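Local coordinates for protein acyl-coenzyme A oxidase (Caenorhabditis elegans, PDB 5K3H) that catalyses, with FAD as cofactor, the first step of peroxisomal beta-oxidation, desaturating acyl-CoA to the (2E)-enoyl-CoA while reducing oxygen to hydrogen peroxide, at residues I420-I423 with Y424-I428; M61-P64 with Y65-R68; E104-I108 with E109-M113; K645-P648 with L649-T652. One frame throughout, in Å; residues are numbered along the deposited sequence.

Contact 1 (I420-I423 with Y424-I428)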
loop_
_atom_site.group_PDB
_atom_site.type_symbol
_atom_site.label_atom_id
_atom_site.label_comp_id
_atom_site.label_asym_id
_atom_site.label_seq_id
_atom_site.Cartn_x
_atom_site.Cartn_y
_atom_site.Cartn_z
ATOM N N ILE B 420 -3.682 8.866 -6.183
ATOM C CA ILE B 420 -2.656 8.517 -5.201
ATOM C C ILE B 420 -2.280 7.043 -5.273
ATOM O O ILE B 420 -1.116 6.679 -5.040
ATOM C CB ILE B 420 -3.139 8.900 -3.791
ATOM C CG1 ILE B 420 -3.340 10.417 -3.706
ATOM C CG2 ILE B 420 -2.122 8.471 -2.768
ATOM C CD1 ILE B 420 -3.964 10.876 -2.411
ATOM N N SER B 421 -3.218 6.173 -5.628
ATOM C CA SER B 421 -2.873 4.759 -5.714
ATOM C C SER B 421 -1.810 4.490 -6.769
ATOM O O SER B 421 -0.968 3.605 -6.580
ATOM C CB SER B 421 -4.127 3.933 -5.997
ATOM O OG SER B 421 -4.641 4.205 -7.288
ATOM N N GLU B 422 -1.826 5.230 -7.881
ATOM C CA GLU B 422 -0.782 5.104 -8.894
ATOM C C GLU B 422 0.504 5.780 -8.433
ATOM O O GLU B 422 1.603 5.262 -8.669
ATOM C CB GLU B 422 -1.269 5.700 -10.221
ATOM C CG GLU B 422 -0.360 5.449 -11.440
ATOM C CD GLU B 422 -0.315 4.000 -11.900
ATOM O OE1 GLU B 422 -1.256 3.228 -11.601
ATOM O OE2 GLU B 422 0.689 3.624 -12.542
ATOM N N ILE B 423 0.390 6.930 -7.756
ATOM C CA ILE B 423 1.567 7.564 -7.165
ATOM C C ILE B 423 2.254 6.603 -6.200
ATOM O O ILE B 423 3.481 6.452 -6.226
ATOM C CB ILE B 423 1.170 8.887 -6.468
ATOM C CG1 ILE B 423 0.664 9.925 -7.476
ATOM C CG2 ILE B 423 2.319 9.463 -5.659
ATOM C CD1 ILE B 423 -0.161 11.047 -6.838
ATOM N N TYR B 424 1.473 5.902 -5.368
ATOM C CA TYR B 424 2.036 4.906 -4.461
ATOM C C TYR B 424 2.737 3.794 -5.230
ATOM O O TYR B 424 3.862 3.400 -4.900
ATOM C CB TYR B 424 0.921 4.329 -3.573
ATOM C CG TYR B 424 1.347 3.192 -2.652
ATOM C CD1 TYR B 424 2.060 3.441 -1.474
ATOM C CD2 TYR B 424 1.033 1.871 -2.957
ATOM C CE1 TYR B 424 2.448 2.406 -0.637
ATOM C CE2 TYR B 424 1.421 0.831 -2.120
ATOM C CZ TYR B 424 2.135 1.105 -0.961
ATOM O OH TYR B 424 2.525 0.073 -0.119
ATOM N N GLY B 425 2.062 3.237 -6.232
ATOM C CA GLY B 425 2.608 2.086 -6.938
ATOM C C GLY B 425 3.902 2.370 -7.685
ATOM O O GLY B 425 4.783 1.509 -7.781
ATOM N N VAL B 426 4.020 3.555 -8.268
ATOM C CA VAL B 426 5.267 3.888 -8.935
ATOM C C VAL B 426 6.373 4.104 -7.905
ATOM O O VAL B 426 7.469 3.553 -8.038
ATOM C CB VAL B 426 5.076 5.118 -9.832
ATOM C CG1 VAL B 426 6.406 5.499 -10.465
ATOM C CG2 VAL B 426 4.011 4.824 -10.870
ATOM N N ALA B 427 6.098 4.887 -6.846
ATOM C CA ALA B 427 7.115 5.155 -5.821
ATOM C C ALA B 427 7.639 3.873 -5.181
ATOM O O ALA B 427 8.832 3.760 -4.887
ATOM C CB ALA B 427 6.561 6.077 -4.744
ATOM N N ILE B 428 6.761 2.909 -4.918
ATOM C CA ILE B 428 7.198 1.701 -4.227
ATOM C C ILE B 428 7.946 0.758 -5.168
ATOM O O ILE B 428 8.717 -0.089 -4.711
ATOM C CB ILE B 428 5.974 1.046 -3.565
ATOM C CG1 ILE B 428 6.361 0.523 -2.195
ATOM C CG2 ILE B 428 5.329 -0.026 -4.464
ATOM C CD1 ILE B 428 6.612 1.649 -1.177
#
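Four i to i+4 backbone hydrogen bonds join residues 420-423 to 424-427. Tyr424 N gives to Ile420 O at 2.7 Å. Gly425 N reaches Ser421 O at 3.1 Å, the least straight of the four (154° at the hydrogen); Val426 N to Glu422 O (3.0 Å) and Ala427 N to Ile423 O (3.1 Å) complete the set. This spacing is the alpha-helical repeat, here in the short helix 420-428 of the C-alpha1 region of the acyl-CoA oxidase fold, packed against helices 300-319 and 382-408; it brings the side chain of Tyr424 to about 8 Å from that of His396, an ATP-binding residue.

Side-chain contact across the segments is sparse. Val426 CG2, anti to the carbonyl carbon, leans back over the preceding turn to 3.3 Å from Glu422 O and 3.9 Å from Glu422 OE2. The glutamate chain starts anti to its own nitrogen (chi1 -171°) and bends at chi2, which lets the two side chains meet at a slant; OE2 itself accepts from Tyr245 N.

Tyr424 CB rests 3.4 Å from Ile420 O, while its ring presents an edge to Ser421 O; the side chain packs on Ile402 of the same chain and on Glu403 of the second subunit.

Contact 2 (M61-P64 with Y65-R68)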
loop_
_atom_site.group_PDB
_atom_site.type_symbol
_atom_site.label_atom_id
_atom_site.label_comp_id
_atom_site.label_asym_id
_atom_site.label_seq_id
_atom_site.Cartn_x
_atom_site.Cartn_y
_atom_site.Cartn_z
ATOM N N MET B 61 -6.502 12.504 -23.080
ATOM C CA MET B 61 -7.600 12.359 -22.131
ATOM C C MET B 61 -7.011 11.974 -20.781
ATOM O O MET B 61 -5.812 11.684 -20.679
ATOM C CB MET B 61 -8.612 11.312 -22.610
ATOM C CG MET B 61 -8.013 10.000 -23.005
ATOM S SD MET B 61 -9.293 8.750 -23.197
ATOM C CE MET B 61 -10.686 9.778 -23.678
ATOM N N PRO B 62 -7.823 11.971 -19.714
ATOM C CA PRO B 62 -7.300 11.529 -18.408
ATOM C C PRO B 62 -6.699 10.123 -18.478
ATOM O O PRO B 62 -7.350 9.165 -18.914
ATOM C CB PRO B 62 -8.533 11.583 -17.499
ATOM C CG PRO B 62 -9.341 12.679 -18.091
ATOM C CD PRO B 62 -9.170 12.555 -19.580
ATOM N N LEU B 63 -5.440 10.009 -18.038
ATOM C CA LEU B 63 -4.736 8.727 -18.110
ATOM C C LEU B 63 -5.486 7.565 -17.471
ATOM O O LEU B 63 -5.398 6.448 -18.011
ATOM C CB LEU B 63 -3.329 8.852 -17.506
ATOM C CG LEU B 63 -2.425 9.909 -18.141
ATOM C CD1 LEU B 63 -0.972 9.724 -17.720
ATOM C CD2 LEU B 63 -2.542 9.922 -19.677
ATOM N N PRO B 64 -6.204 7.719 -16.345
ATOM C CA PRO B 64 -6.922 6.560 -15.790
ATOM C C PRO B 64 -8.045 6.053 -16.691
ATOM O O PRO B 64 -8.529 4.930 -16.473
ATOM C CB PRO B 64 -7.477 7.089 -14.460
ATOM C CG PRO B 64 -6.658 8.284 -14.125
ATOM C CD PRO B 64 -6.232 8.873 -15.417
ATOM N N TYR B 65 -8.478 6.829 -17.695
ATOM C CA TYR B 65 -9.490 6.322 -18.623
ATOM C C TYR B 65 -8.954 5.285 -19.585
ATOM O O TYR B 65 -9.747 4.494 -20.096
ATOM C CB TYR B 65 -10.080 7.416 -19.509
ATOM C CG TYR B 65 -10.925 8.477 -18.869
ATOM C CD1 TYR B 65 -11.211 8.467 -17.513
ATOM C CD2 TYR B 65 -11.452 9.496 -19.653
ATOM C CE1 TYR B 65 -11.980 9.458 -16.956
ATOM C CE2 TYR B 65 -12.224 10.480 -19.110
ATOM C CZ TYR B 65 -12.486 10.468 -17.765
ATOM O OH TYR B 65 -13.270 11.468 -17.248
ATOM N N MET B 66 -7.640 5.270 -19.825
ATOM C CA MET B 66 -7.026 4.587 -20.950
ATOM C C MET B 66 -6.628 3.156 -20.587
ATOM O O MET B 66 -6.165 2.879 -19.477
ATOM C CB MET B 66 -5.778 5.347 -21.393
ATOM C CG MET B 66 -5.987 6.764 -21.886
ATOM S SD MET B 66 -4.370 7.426 -22.389
ATOM C CE MET B 66 -4.670 9.154 -22.700
ATOM N N THR B 67 -6.761 2.249 -21.553
ATOM C CA THR B 67 -6.166 0.932 -21.395
ATOM C C THR B 67 -4.640 1.036 -21.478
ATOM O O THR B 67 -4.081 2.078 -21.856
ATOM C CB THR B 67 -6.693 -0.024 -22.465
ATOM O OG1 THR B 67 -6.261 0.442 -23.750
ATOM C CG2 THR B 67 -8.206 -0.030 -22.456
ATOM N N ARG B 68 -3.964 -0.067 -21.123
ATOM C CA ARG B 68 -2.505 -0.103 -21.214
ATOM C C ARG B 68 -2.035 0.166 -22.638
ATOM O O ARG B 68 -1.086 0.931 -22.866
ATOM C CB ARG B 68 -1.960 -1.454 -20.737
ATOM C CG ARG B 68 -0.453 -1.420 -20.611
ATOM C CD ARG B 68 0.225 -2.720 -20.176
ATOM N NE ARG B 68 1.647 -2.438 -19.987
ATOM C CZ ARG B 68 2.587 -3.330 -19.711
ATOM N NH1 ARG B 68 2.292 -4.620 -19.570
ATOM N NH2 ARG B 68 3.833 -2.914 -19.553
#
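The Tyr65 ring lies across the pyrrolidine of Pro62, and the two fit together across the turn. Pro62 CB stands 3.9 Å from the ring centroid and only 2° off its normal, a CH-pi contact over one face. Pro62 CD fills in beside it, 3.7 Å from Tyr65 CE2, so the proline forms a broad bump under the flat ring. With CG anti to its carbonyl carbon (chi1 -67°), Tyr65 is folded back over the preceding residues, and Met61 CE comes to the ring's edge, near its plane.

A second hollow takes the end of Met66. Its chain runs extended beyond CG and delivers CE between Met61 and Leu63: the methyl is 3.5 Å from Met61 CG and 3.8 Å from Leu63 CD2. Met61 SD meanwhile lies against Tyr65 CB at 4.0 Å, so Met61 slants across both Tyr65 and Met66.

Tyr65 N donates to Pro62 O (2.9 Å) and Met66 N to Leu63 O (3.1 Å). The Tyr65 hydroxyl bonds to Trp643 O, and the two rings meet at about 50°. Were the tyrosine replaced by an alanine, the face of Pro62 would probably lose its cover and Trp643 O its hydroxyl partner.

The paired i to i+3 bonds are those of a short 3-10 turn, residues 63-65, which leads through Thr67, the N-cap, into helix 68-85 of the oxidase's N-terminal region.

Contact 3 (E104-I108 with E109-M113)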
loop_
_atom_site.group_PDB
_atom_site.type_symbol
_atom_site.label_atom_id
_atom_site.label_comp_id
_atom_site.label_asym_id
_atom_site.label_seq_id
_atom_site.Cartn_x
_atom_site.Cartn_y
_atom_site.Cartn_z
ATOM N N GLU B 104 5.831 16.843 -16.464
ATOM C CA GLU B 104 4.658 17.518 -17.025
ATOM C C GLU B 104 4.072 16.726 -18.187
ATOM O O GLU B 104 2.860 16.478 -18.248
ATOM C CB GLU B 104 5.037 18.921 -17.522
ATOM C CG GLU B 104 5.201 19.999 -16.467
ATOM C CD GLU B 104 3.995 20.932 -16.370
ATOM O OE1 GLU B 104 3.093 20.882 -17.240
ATOM O OE2 GLU B 104 3.927 21.680 -15.371
ATOM N N VAL B 105 4.917 16.345 -19.139
ATOM C CA VAL B 105 4.444 15.764 -20.391
ATOM C C VAL B 105 4.248 14.260 -20.261
ATOM O O VAL B 105 3.159 13.751 -20.528
ATOM C CB VAL B 105 5.413 16.149 -21.544
ATOM C CG1 VAL B 105 5.101 15.421 -22.845
ATOM C CG2 VAL B 105 5.328 17.641 -21.801
ATOM N N LEU B 106 5.249 13.533 -19.771
ATOM C CA LEU B 106 5.180 12.077 -19.800
ATOM C C LEU B 106 4.598 11.471 -18.524
ATOM O O LEU B 106 3.997 10.394 -18.590
ATOM C CB LEU B 106 6.575 11.496 -20.091
ATOM C CG LEU B 106 7.203 11.859 -21.472
ATOM C CD1 LEU B 106 8.651 11.406 -21.626
ATOM C CD2 LEU B 106 6.362 11.338 -22.657
ATOM N N GLY B 107 4.717 12.155 -17.376
ATOM C CA GLY B 107 4.110 11.678 -16.150
ATOM C C GLY B 107 4.951 10.639 -15.431
ATOM O O GLY B 107 6.159 10.534 -15.623
ATOM N N ILE B 108 4.294 9.882 -14.557
ATOM C CA ILE B 108 4.989 8.906 -13.712
ATOM C C ILE B 108 4.774 7.450 -14.135
ATOM O O ILE B 108 5.487 6.568 -13.619
ATOM C CB ILE B 108 4.626 9.084 -12.220
ATOM C CG1 ILE B 108 3.126 8.867 -11.963
ATOM C CG2 ILE B 108 5.088 10.442 -11.732
ATOM C CD1 ILE B 108 2.763 8.829 -10.483
ATOM N N GLU B 109 3.829 7.160 -15.043
ATOM C CA GLU B 109 3.519 5.771 -15.366
ATOM C C GLU B 109 4.496 5.137 -16.357
ATOM O O GLU B 109 4.363 3.935 -16.628
ATOM C CB GLU B 109 2.090 5.654 -15.891
ATOM C CG GLU B 109 1.040 6.208 -14.913
ATOM C CD GLU B 109 -0.403 5.851 -15.268
ATOM O OE1 GLU B 109 -0.600 4.784 -15.890
ATOM O OE2 GLU B 109 -1.332 6.622 -14.925
ATOM N N GLY B 110 5.486 5.879 -16.849
ATOM C CA GLY B 110 6.512 5.368 -17.737
ATOM C C GLY B 110 6.441 5.956 -19.142
ATOM O O GLY B 110 5.522 6.697 -19.506
ATOM N N ASN B 111 7.461 5.618 -19.934
ATOM C CA ASN B 111 7.462 5.906 -21.363
ATOM C C ASN B 111 8.419 4.932 -22.040
ATOM O O ASN B 111 9.191 4.244 -21.364
ATOM C CB ASN B 111 7.835 7.379 -21.648
ATOM C CG ASN B 111 9.291 7.683 -21.370
ATOM O OD1 ASN B 111 10.145 7.528 -22.242
ATOM N ND2 ASN B 111 9.587 8.109 -20.141
ATOM N N PRO B 112 8.354 4.804 -23.373
ATOM C CA PRO B 112 9.187 3.799 -24.074
ATOM C C PRO B 112 10.681 4.017 -23.966
ATOM O O PRO B 112 11.453 3.126 -24.364
ATOM C CB PRO B 112 8.738 3.927 -25.531
ATOM C CG PRO B 112 7.317 4.433 -25.437
ATOM C CD PRO B 112 7.319 5.367 -24.269
ATOM N N MET B 113 11.119 5.190 -23.515
ATOM C CA MET B 113 12.539 5.488 -23.403
ATOM C C MET B 113 12.923 5.827 -21.974
ATOM O O MET B 113 13.943 6.486 -21.745
ATOM C CB MET B 113 12.918 6.612 -24.366
ATOM C CG MET B 113 12.839 6.160 -25.796
ATOM S SD MET B 113 13.341 7.408 -26.985
ATOM C CE MET B 113 15.045 7.727 -26.526
HETATM O O HOH W 1 4.344 8.843 -20.762
HETATM O O HOH W 2 2.136 9.186 -16.615
#
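The turn that leaves helix 97-105, with Gly107 the first residue to abandon helical angles at positive phi (83°), carries a water-bridged contact. Water 1 donates to Leu106 O at 2.7 Å and to Gly110 O at 2.8 Å, linking the two carbonyls. Water 2 donates to Leu106 O as well, at 3.0 Å, and accepts from Glu109 N at 3.1 Å, so two waters grip the Leu106 carbonyl.

Direct side-chain contact is made by Leu106 CD1, which comes up to the Asn111 amide, 3.7 Å from ND2 and 3.8 Å from CG. Asn111 chi1 of 71° puts CG between the backbone N and the carbonyl carbon; from there OD1 accepts from Met113 N (2.8 Å, 146° at the hydrogen), an Asx turn. Without the amide, as with an alanine here, Met113 N would probably lose its side-chain acceptor and a gap open beside Leu106 CD1.

Buried Glu109 has its carboxylate held by a salt bridge to Lys71 and a hydrogen bond to the Tyr419 hydroxyl. Gly110 lies about 9 Å from the FAD-binding Gly191. The bend touches helix 68-85, through Asn111 on Ser75 and Leu79, and helix 420-428, through Ile108 on Ile423.

Contact 4 (K645-P648 with L649-T652)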
loop_
_atom_site.group_PDB
_atom_site.type_symbol
_atom_site.label_atom_id
_atom_site.label_comp_id
_atom_site.label_asym_id
_atom_site.label_seq_id
_atom_site.Cartn_x
_atom_site.Cartn_y
_atom_site.Cartn_z
ATOM N N LYS B 645 -18.727 11.590 -15.247
ATOM C CA LYS B 645 -19.658 11.569 -16.373
ATOM C C LYS B 645 -18.960 11.255 -17.692
ATOM O O LYS B 645 -19.562 10.637 -18.575
ATOM C CB LYS B 645 -20.407 12.898 -16.465
ATOM C CG LYS B 645 -21.585 12.974 -15.503
ATOM C CD LYS B 645 -22.428 14.215 -15.741
ATOM C CE LYS B 645 -21.588 15.457 -15.492
ATOM N NZ LYS B 645 -22.363 16.715 -15.531
ATOM N N GLU B 646 -17.698 11.663 -17.841
ATOM C CA GLU B 646 -16.936 11.489 -19.073
ATOM C C GLU B 646 -16.084 10.217 -19.087
ATOM O O GLU B 646 -15.320 10.002 -20.039
ATOM C CB GLU B 646 -16.068 12.736 -19.306
ATOM C CG GLU B 646 -16.897 14.002 -19.578
ATOM C CD GLU B 646 -16.070 15.287 -19.553
ATOM O OE1 GLU B 646 -14.826 15.177 -19.489
ATOM O OE2 GLU B 646 -16.654 16.408 -19.604
ATOM N N SER B 647 -16.192 9.369 -18.062
ATOM C CA SER B 647 -15.365 8.171 -17.977
ATOM C C SER B 647 -15.975 7.051 -18.825
ATOM O O SER B 647 -17.150 7.106 -19.177
ATOM C CB SER B 647 -15.207 7.757 -16.509
ATOM O OG SER B 647 -16.452 7.392 -15.924
ATOM N N PRO B 648 -15.200 6.013 -19.152
ATOM C CA PRO B 648 -15.584 5.122 -20.265
ATOM C C PRO B 648 -16.886 4.362 -20.097
ATOM O O PRO B 648 -17.548 4.089 -21.106
ATOM C CB PRO B 648 -14.400 4.156 -20.342
ATOM C CG PRO B 648 -13.234 5.010 -19.876
ATOM C CD PRO B 648 -13.799 5.794 -18.745
ATOM N N LEU B 649 -17.266 3.974 -18.882
ATOM C CA LEU B 649 -18.521 3.253 -18.708
ATOM C C LEU B 649 -19.758 4.100 -18.983
ATOM O O LEU B 649 -20.858 3.536 -19.070
ATOM C CB LEU B 649 -18.617 2.646 -17.303
ATOM C CG LEU B 649 -18.165 1.186 -17.173
ATOM C CD1 LEU B 649 -16.972 0.861 -18.004
ATOM C CD2 LEU B 649 -17.947 0.779 -15.738
ATOM N N ASN B 650 -19.627 5.420 -19.112
ATOM C CA ASN B 650 -20.762 6.286 -19.402
ATOM C C ASN B 650 -20.853 6.668 -20.877
ATOM O O ASN B 650 -21.504 7.659 -21.222
ATOM C CB ASN B 650 -20.716 7.535 -18.517
ATOM C CG ASN B 650 -20.896 7.204 -17.068
ATOM O OD1 ASN B 650 -21.654 6.305 -16.725
ATOM N ND2 ASN B 650 -20.205 7.927 -16.198
ATOM N N LYS B 651 -20.172 5.940 -21.752
ATOM C CA LYS B 651 -20.379 6.187 -23.173
ATOM C C LYS B 651 -21.813 5.837 -23.584
ATOM O O LYS B 651 -22.415 6.540 -24.409
ATOM C CB LYS B 651 -19.342 5.412 -23.984
ATOM C CG LYS B 651 -17.941 6.041 -23.909
ATOM C CD LYS B 651 -16.878 5.071 -24.415
ATOM C CE LYS B 651 -15.470 5.638 -24.304
ATOM N NZ LYS B 651 -14.428 4.592 -24.583
ATOM N N THR B 652 -22.392 4.783 -22.978
ATOM C CA THR B 652 -23.774 4.350 -23.197
ATOM C C THR B 652 -24.466 4.094 -21.858
ATOM O O THR B 652 -23.823 3.694 -20.879
ATOM C CB THR B 652 -23.854 3.061 -24.042
ATOM O OG1 THR B 652 -23.335 1.956 -23.289
ATOM C CG2 THR B 652 -23.054 3.191 -25.330
#
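Asn650 folds its side chain back against the last residues of helix 636-645, bringing CB to 3.3 Å from Lys645 O. After that helix the chain makes two overlapping i to i+3 turns, each closed by a backbone bond: Asn650 N to Ser647 O (3.0 Å) and Lys651 N to Pro648 O (3.3 Å).

The asparagine starts with CG anti to its carbonyl carbon (chi1 -66°), which turns the amide toward the residues that begin the turn. ND2 then lies 3.7 Å from Lys645 CA and 3.8 Å from Ser647 OG. Its stronger polar partner is Asp238 O of the second subunit; a weak bond also runs to Ala644 O, the same carbonyl that receives Ser647 OG. The serine and the asparagine therefore converge on one carbonyl in the last turn of the helix.

Lys651 takes a different line. Its chain, extended beyond CG, runs alongside the Pro648 carbonyl instead of crossing it, and successive methylenes brush the oxygen. The amine ends with Lys651 NZ 4.3 Å from Pro648 CB.

This turn faces two ways: Ser647 and Pro648 pack on Tyr65 of the same chain, while Pro648 also meets Glu69, and Leu649 meets Arg68, of the second subunit. Along the lysine, the nearest methylene to the proline carbonyl is CG, with Lys651 CG to Pro648 O at 3.4 Å.

In the fold
From the N terminus, contact 2 comes first, turning the chain between helices 38-52 and 68-85; contact 3 follows in the link from helix 97-105 to helix 114-127. Contact 1 is a single helical stretch much later, and contact 4 turns the chain between helices 636-645 and 656-660. All four are local and run in series, so none nests in or crosses another. In space they form a chain of neighbours: contact 1 meets contact 3 (Ile423 CA to Ile108 CD1, 3.7 Å), contact 3 grazes contact 2, and contact 2 meets contact 4 (Tyr65 CE2 to Glu646 O, 3.3 Å). N-terminal, C-alpha1 and C-terminal regions are thereby joined, each contact also touching the second subunit.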